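Cytochrome P450 monooxygenase (Rhodococcus sp. ECU0066, PDB 6KBH) probably catalyses the insertion of oxygen into substrates at a heme, drawing electrons through its own flavin and iron-sulfur domains. Local coordinates at residues E92-I103 with W332-I342. Residues are numbered along the deposited sequence; the frame is centred on the assembly and turned at random.
Sequences ELFSPSIALEKI and WRRLVTADTTI. With HEM (protoporphyrin IX containing Fe), chain C.
Strand 94-95 pairs with strand 332-336 as a short antiparallel bridge at one margin of the five-strand sheet beside the heme propionates, a small case of a strand whose successive side chains do different work. Ser95 and Leu335 form the hydrogen-bonded pair, Ser95 N to Leu335 O at 2.8 Å and Leu335 N to Ser95 O at 2.7 Å; two residues on, Thr337 N donates to Leu93 O. Phe94 and Val336 lie side by side, with Val336 CG2 at the ring edge 3.9 Å from Phe94 CD1, while Leu93 CG sits over a ring face. This sheet belongs to the cytochrome P450 fold, and its strand 332-336 delivers Arg334 to the heme: Arg334 NH2 meets propionate oxygen O1A of HEM almost straight, at 172°, and Pro96 CB covers a face of the guanidinium. Arg333 heads elsewhere. Its chain, bent at chi3 (-68°), brings the guanidinium into the turn 98-101, where Arg333 NH1 and NH2 grip Glu101 O end-on, in the guanidinium plane, at 2.6 and 2.7 Å. Arg333 NH2 also bonds Ala99 O at 2.9 Å, from above that carbonyl's plane, and Ile98 O lies over the guanidinium face. A leucine in place of Arg333 would probably leave the Ala99 and Glu101 carbonyls without these donors and let the turn shift. Tyr75 OH gives Arg333 NH1 a further partner, and the Glu101 carboxylate pairs with Lys352 on the neighbouring strand 352-355.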
loop_
_atom_site.group_PDB
_atom_site.type_symbol
_atom_site.label_atom_id
_atom_site.label_comp_id
_atom_site.label_asym_id
_atom_site.label_seq_id
_atom_site.Cartn_x
_atom_site.Cartn_y
_atom_site.Cartn_z
ATOM N N GLU A 92 -11.471 18.121 -14.518
ATOM C CA GLU A 92 -11.922 19.132 -15.468
ATOM C C GLU A 92 -12.867 20.134 -14.825
ATOM O O GLU A 92 -12.887 21.306 -15.221
ATOM C CB GLU A 92 -12.608 18.475 -16.672
ATOM C CG GLU A 92 -13.852 17.659 -16.334
ATOM C CD GLU A 92 -14.531 17.078 -17.568
ATOM O OE1 GLU A 92 -14.023 17.291 -18.689
ATOM O OE2 GLU A 92 -15.575 16.409 -17.414
ATOM N N LEU A 93 -13.637 19.697 -13.831
ATOM C CA LEU A 93 -14.564 20.562 -13.119
ATOM C C LEU A 93 -13.911 21.278 -11.949
ATOM O O LEU A 93 -14.272 22.423 -11.651
ATOM C CB LEU A 93 -15.756 19.740 -12.621
ATOM C CG LEU A 93 -16.899 20.478 -11.933
ATOM C CD1 LEU A 93 -17.441 21.562 -12.844
ATOM C CD2 LEU A 93 -17.982 19.485 -11.567
ATOM N N PHE A 94 -12.952 20.639 -11.286
ATOM C CA PHE A 94 -12.275 21.199 -10.120
ATOM C C PHE A 94 -10.782 21.282 -10.431
ATOM O O PHE A 94 -10.065 20.279 -10.354
ATOM C CB PHE A 94 -12.558 20.357 -8.882
ATOM C CG PHE A 94 -14.019 20.097 -8.654
ATOM C CD1 PHE A 94 -14.867 21.124 -8.268
ATOM C CD2 PHE A 94 -14.551 18.829 -8.833
ATOM C CE1 PHE A 94 -16.215 20.891 -8.058
ATOM C CE2 PHE A 94 -15.901 18.589 -8.625
ATOM C CZ PHE A 94 -16.732 19.622 -8.236
ATOM N N SER A 95 -10.320 22.488 -10.780
ATOM C CA SER A 95 -8.956 22.725 -11.233
ATOM C C SER A 95 -8.011 22.906 -10.046
ATOM O O SER A 95 -8.379 23.528 -9.048
ATOM C CB SER A 95 -8.900 23.961 -12.125
ATOM O OG SER A 95 -7.563 24.376 -12.329
ATOM N N PRO A 96 -6.789 22.375 -10.130
ATOM C CA PRO A 96 -5.800 22.623 -9.073
ATOM C C PRO A 96 -5.077 23.950 -9.247
ATOM O O PRO A 96 -4.004 24.150 -8.673
ATOM C CB PRO A 96 -4.836 21.439 -9.217
ATOM C CG PRO A 96 -4.882 21.118 -10.677
ATOM C CD PRO A 96 -6.300 21.405 -11.128
ATOM N N SER A 97 -5.649 24.849 -10.058
ATOM C CA SER A 97 -5.053 26.164 -10.286
ATOM C C SER A 97 -4.653 26.845 -8.983
ATOM O O SER A 97 -3.604 27.496 -8.911
ATOM C CB SER A 97 -6.031 27.056 -11.055
ATOM O OG SER A 97 -6.368 26.500 -12.313
ATOM N N ILE A 98 -5.466 26.697 -7.941
ATOM C CA ILE A 98 -5.286 27.439 -6.699
ATOM C C ILE A 98 -4.572 26.603 -5.634
ATOM O O ILE A 98 -4.572 26.973 -4.460
ATOM C CB ILE A 98 -6.627 27.968 -6.170
ATOM C CG1 ILE A 98 -7.601 26.802 -5.976
ATOM C CG2 ILE A 98 -7.202 29.001 -7.127
ATOM C CD1 ILE A 98 -8.774 27.123 -5.087
ATOM N N ALA A 99 -3.941 25.493 -6.032
ATOM C CA ALA A 99 -3.428 24.522 -5.066
ATOM C C ALA A 99 -2.427 25.146 -4.095
ATOM O O ALA A 99 -2.425 24.815 -2.903
ATOM C CB ALA A 99 -2.793 23.340 -5.797
ATOM N N LEU A 100 -1.558 26.037 -4.581
ATOM C CA LEU A 100 -0.634 26.754 -3.707
ATOM C C LEU A 100 -0.853 28.264 -3.766
ATOM O O LEU A 100 0.057 29.041 -3.470
ATOM C CB LEU A 100 0.824 26.410 -4.020
ATOM C CG LEU A 100 1.286 24.943 -3.925
ATOM C CD1 LEU A 100 1.856 24.443 -5.226
ATOM C CD2 LEU A 100 2.315 24.751 -2.822
ATOM N N GLU A 101 -2.060 28.694 -4.132
ATOM C CA GLU A 101 -2.422 30.101 -4.008
ATOM C C GLU A 101 -2.320 30.530 -2.551
ATOM O O GLU A 101 -2.838 29.858 -1.655
ATOM C CB GLU A 101 -3.841 30.336 -4.528
ATOM C CG GLU A 101 -4.098 31.732 -5.078
ATOM C CD GLU A 101 -5.576 32.081 -5.108
ATOM O OE1 GLU A 101 -6.297 31.728 -4.149
ATOM O OE2 GLU A 101 -6.020 32.694 -6.101
ATOM N N LYS A 102 -1.636 31.640 -2.310
ATOM C CA LYS A 102 -1.428 32.093 -0.944
ATOM C C LYS A 102 -2.695 32.754 -0.418
ATOM O O LYS A 102 -3.352 33.521 -1.127
ATOM C CB LYS A 102 -0.226 33.039 -0.876
ATOM C CG LYS A 102 1.103 32.320 -1.123
ATOM C CD LYS A 102 2.136 33.218 -1.795
ATOM C CE LYS A 102 2.855 32.507 -2.952
ATOM N NZ LYS A 102 2.360 32.956 -4.299
ATOM N N ILE A 103 -3.056 32.413 0.823
ATOM C CA ILE A 103 -4.321 32.873 1.396
ATOM C C ILE A 103 -4.364 34.396 1.415
ATOM O O ILE A 103 -5.257 35.020 0.831
ATOM C CB ILE A 103 -4.524 32.282 2.804
ATOM C CG1 ILE A 103 -4.714 30.764 2.724
ATOM C CG2 ILE A 103 -5.717 32.929 3.494
ATOM C CD1 ILE A 103 -5.960 30.333 1.976
ATOM N N TRP A 332 -7.259 20.430 1.434
ATOM C CA TRP A 332 -6.662 20.778 0.156
ATOM C C TRP A 332 -7.654 21.643 -0.608
ATOM O O TRP A 332 -8.760 21.917 -0.131
ATOM C CB TRP A 332 -6.259 19.526 -0.632
ATOM C CG TRP A 332 -5.131 19.767 -1.585
ATOM C CD1 TRP A 332 -5.152 19.602 -2.939
ATOM C CD2 TRP A 332 -3.814 20.229 -1.257
ATOM N NE1 TRP A 332 -3.931 19.926 -3.474
ATOM C CE2 TRP A 332 -3.092 20.316 -2.463
ATOM C CE3 TRP A 332 -3.177 20.577 -0.062
ATOM C CZ2 TRP A 332 -1.762 20.736 -2.509
ATOM C CZ3 TRP A 332 -1.856 20.996 -0.109
ATOM C CH2 TRP A 332 -1.164 21.070 -1.324
ATOM N N ARG A 333 -7.261 22.086 -1.801
ATOM C CA ARG A 333 -7.991 23.150 -2.473
ATOM C C ARG A 333 -8.163 22.855 -3.954
ATOM O O ARG A 333 -7.251 22.343 -4.609
ATOM C CB ARG A 333 -7.281 24.499 -2.283
ATOM C CG ARG A 333 -7.229 24.936 -0.828
ATOM C CD ARG A 333 -6.544 26.271 -0.658
ATOM N NE ARG A 333 -5.125 26.217 -0.965
ATOM C CZ ARG A 333 -4.366 27.293 -1.124
ATOM N NH1 ARG A 333 -4.905 28.502 -1.007
ATOM N NH2 ARG A 333 -3.078 27.163 -1.402
ATOM N N ARG A 334 -9.342 23.197 -4.470
ATOM C CA ARG A 334 -9.656 23.096 -5.886
ATOM C C ARG A 334 -10.461 24.320 -6.299
ATOM O O ARG A 334 -11.149 24.935 -5.479
ATOM C CB ARG A 334 -10.435 21.811 -6.208
ATOM C CG ARG A 334 -9.583 20.545 -6.184
ATOM C CD ARG A 334 -8.618 20.507 -7.360
ATOM N NE ARG A 334 -7.856 19.263 -7.411
ATOM C CZ ARG A 334 -6.666 19.090 -6.843
ATOM N NH1 ARG A 334 -6.094 20.078 -6.172
ATOM N NH2 ARG A 334 -6.048 17.922 -6.945
ATOM N N LEU A 335 -10.362 24.673 -7.576
ATOM C CA LEU A 335 -11.059 25.824 -8.138
ATOM C C LEU A 335 -12.165 25.321 -9.056
ATOM O O LEU A 335 -11.887 24.668 -10.067
ATOM C CB LEU A 335 -10.090 26.728 -8.901
ATOM C CG LEU A 335 -10.681 27.872 -9.729
ATOM C CD1 LEU A 335 -11.436 28.852 -8.844
ATOM C CD2 LEU A 335 -9.584 28.582 -10.508
ATOM N N VAL A 336 -13.416 25.618 -8.698
ATOM C CA VAL A 336 -14.548 25.175 -9.503
ATOM C C VAL A 336 -14.543 25.922 -10.829
ATOM O O VAL A 336 -14.405 27.150 -10.868
ATOM C CB VAL A 336 -15.865 25.387 -8.743
ATOM C CG1 VAL A 336 -17.023 24.793 -9.519
ATOM C CG2 VAL A 336 -15.782 24.775 -7.354
ATOM N N THR A 337 -14.688 25.180 -11.928
ATOM C CA THR A 337 -14.584 25.751 -13.265
ATOM C C THR A 337 -15.932 25.969 -13.941
ATOM O O THR A 337 -15.985 26.649 -14.972
ATOM C CB THR A 337 -13.717 24.855 -14.161
ATOM O OG1 THR A 337 -14.430 23.652 -14.469
ATOM C CG2 THR A 337 -12.412 24.498 -13.461
ATOM N N ALA A 338 -17.013 25.418 -13.397
ATOM C CA ALA A 338 -18.335 25.605 -13.977
ATOM C C ALA A 338 -19.379 25.437 -12.884
ATOM O O ALA A 338 -19.127 24.810 -11.852
ATOM C CB ALA A 338 -18.588 24.623 -15.130
ATOM N N ASP A 339 -20.558 26.011 -13.118
ATOM C CA ASP A 339 -21.649 25.891 -12.157
ATOM C C ASP A 339 -22.000 24.425 -11.942
ATOM O O ASP A 339 -22.356 23.715 -12.888
ATOM C CB ASP A 339 -22.877 26.665 -12.638
ATOM C CG ASP A 339 -22.691 28.168 -12.561
ATOM O OD1 ASP A 339 -21.797 28.627 -11.820
ATOM O OD2 ASP A 339 -23.447 28.894 -13.243
ATOM N N THR A 340 -21.888 23.969 -10.698
ATOM C CA THR A 340 -22.193 22.595 -10.332
ATOM C C THR A 340 -23.046 22.593 -9.071
ATOM O O THR A 340 -23.290 23.632 -8.452
ATOM C CB THR A 340 -20.910 21.779 -10.105
ATOM O OG1 THR A 340 -19.912 22.194 -11.041
ATOM C CG2 THR A 340 -21.165 20.282 -10.288
ATOM N N THR A 341 -23.518 21.407 -8.709
ATOM C CA THR A 341 -24.073 21.145 -7.393
ATOM C C THR A 341 -23.220 20.073 -6.730
ATOM O O THR A 341 -22.835 19.091 -7.371
ATOM C CB THR A 341 -25.532 20.688 -7.470
ATOM O OG1 THR A 341 -25.583 19.283 -7.741
ATOM C CG2 THR A 341 -26.265 21.436 -8.571
ATOM N N ILE A 342 -22.903 20.274 -5.454
ATOM C CA ILE A 342 -22.111 19.326 -4.682
ATOM C C ILE A 342 -22.973 18.905 -3.501
ATOM O O ILE A 342 -23.177 19.684 -2.562
ATOM C CB ILE A 342 -20.772 19.912 -4.216
ATOM C CG1 ILE A 342 -19.771 19.956 -5.364
ATOM C CG2 ILE A 342 -20.153 19.049 -3.143
ATOM C CD1 ILE A 342 -18.683 20.974 -5.154
HETATM C CHA HEM C . 0.888 16.310 -4.815
HETATM C CHB HEM C . 0.305 15.157 0.062
HETATM C CHC HEM C . 5.390 13.728 0.389
HETATM C CHD HEM C . 5.930 14.880 -4.448
HETATM C C1A HEM C . 0.522 16.034 -3.424
HETATM C C2A HEM C . -0.888 16.343 -3.162
HETATM C C3A HEM C . -1.053 16.020 -1.813
HETATM C C4A HEM C . 0.288 15.547 -1.379
HETATM C CMA HEM C . -2.307 16.138 -1.004
HETATM C CAA HEM C . -1.934 16.856 -4.104
HETATM C CBA HEM C . -2.929 15.832 -4.551
HETATM C CGA HEM C . -3.873 16.160 -5.659
HETATM O O1A HEM C . -3.905 17.407 -5.832
HETATM O O2A HEM C . -4.379 15.097 -6.113
HETATM C C1B HEM C . 1.601 14.670 0.631
HETATM C C2B HEM C . 1.809 14.218 2.082
HETATM C C3B HEM C . 3.402 13.769 2.176
HETATM C C4B HEM C . 3.968 14.006 0.789
HETATM C CMB HEM C . 0.791 14.197 3.171
HETATM C CAB HEM C . 4.143 13.261 3.365
HETATM C CBB HEM C . 3.563 12.111 4.113
HETATM C C1C HEM C . 5.713 14.025 -1.036
HETATM C C2C HEM C . 7.099 13.726 -1.284
HETATM C C3C HEM C . 7.276 14.039 -2.613
HETATM C C4C HEM C . 5.962 14.495 -3.039
HETATM C CMC HEM C . 8.111 13.194 -0.324
HETATM C CAC HEM C . 8.539 13.898 -3.407
HETATM C CBC HEM C . 9.311 15.098 -3.823
HETATM C C1D HEM C . 4.570 15.328 -4.773
HETATM C C2D HEM C . 4.439 15.744 -6.208
HETATM C C3D HEM C . 2.857 16.197 -6.331
HETATM C C4D HEM C . 2.319 15.969 -4.948
HETATM C CMD HEM C . 5.505 15.741 -7.247
HETATM C CAD HEM C . 2.152 16.693 -7.543
HETATM C CBD HEM C . 1.752 15.645 -8.530
HETATM C CGD HEM C . 0.704 16.011 -9.516
HETATM O O1D HEM C . 0.105 17.026 -9.087
HETATM O O2D HEM C . 0.701 15.206 -10.482
HETATM N NA HEM C . 1.268 15.548 -2.344
HETATM N NB HEM C . 2.863 14.480 -0.163
HETATM N NC HEM C . 4.989 14.501 -2.105
HETATM N ND HEM C . 3.309 15.382 -3.904
HETATM FE FE HEM C . 3.124 15.065 -1.960
#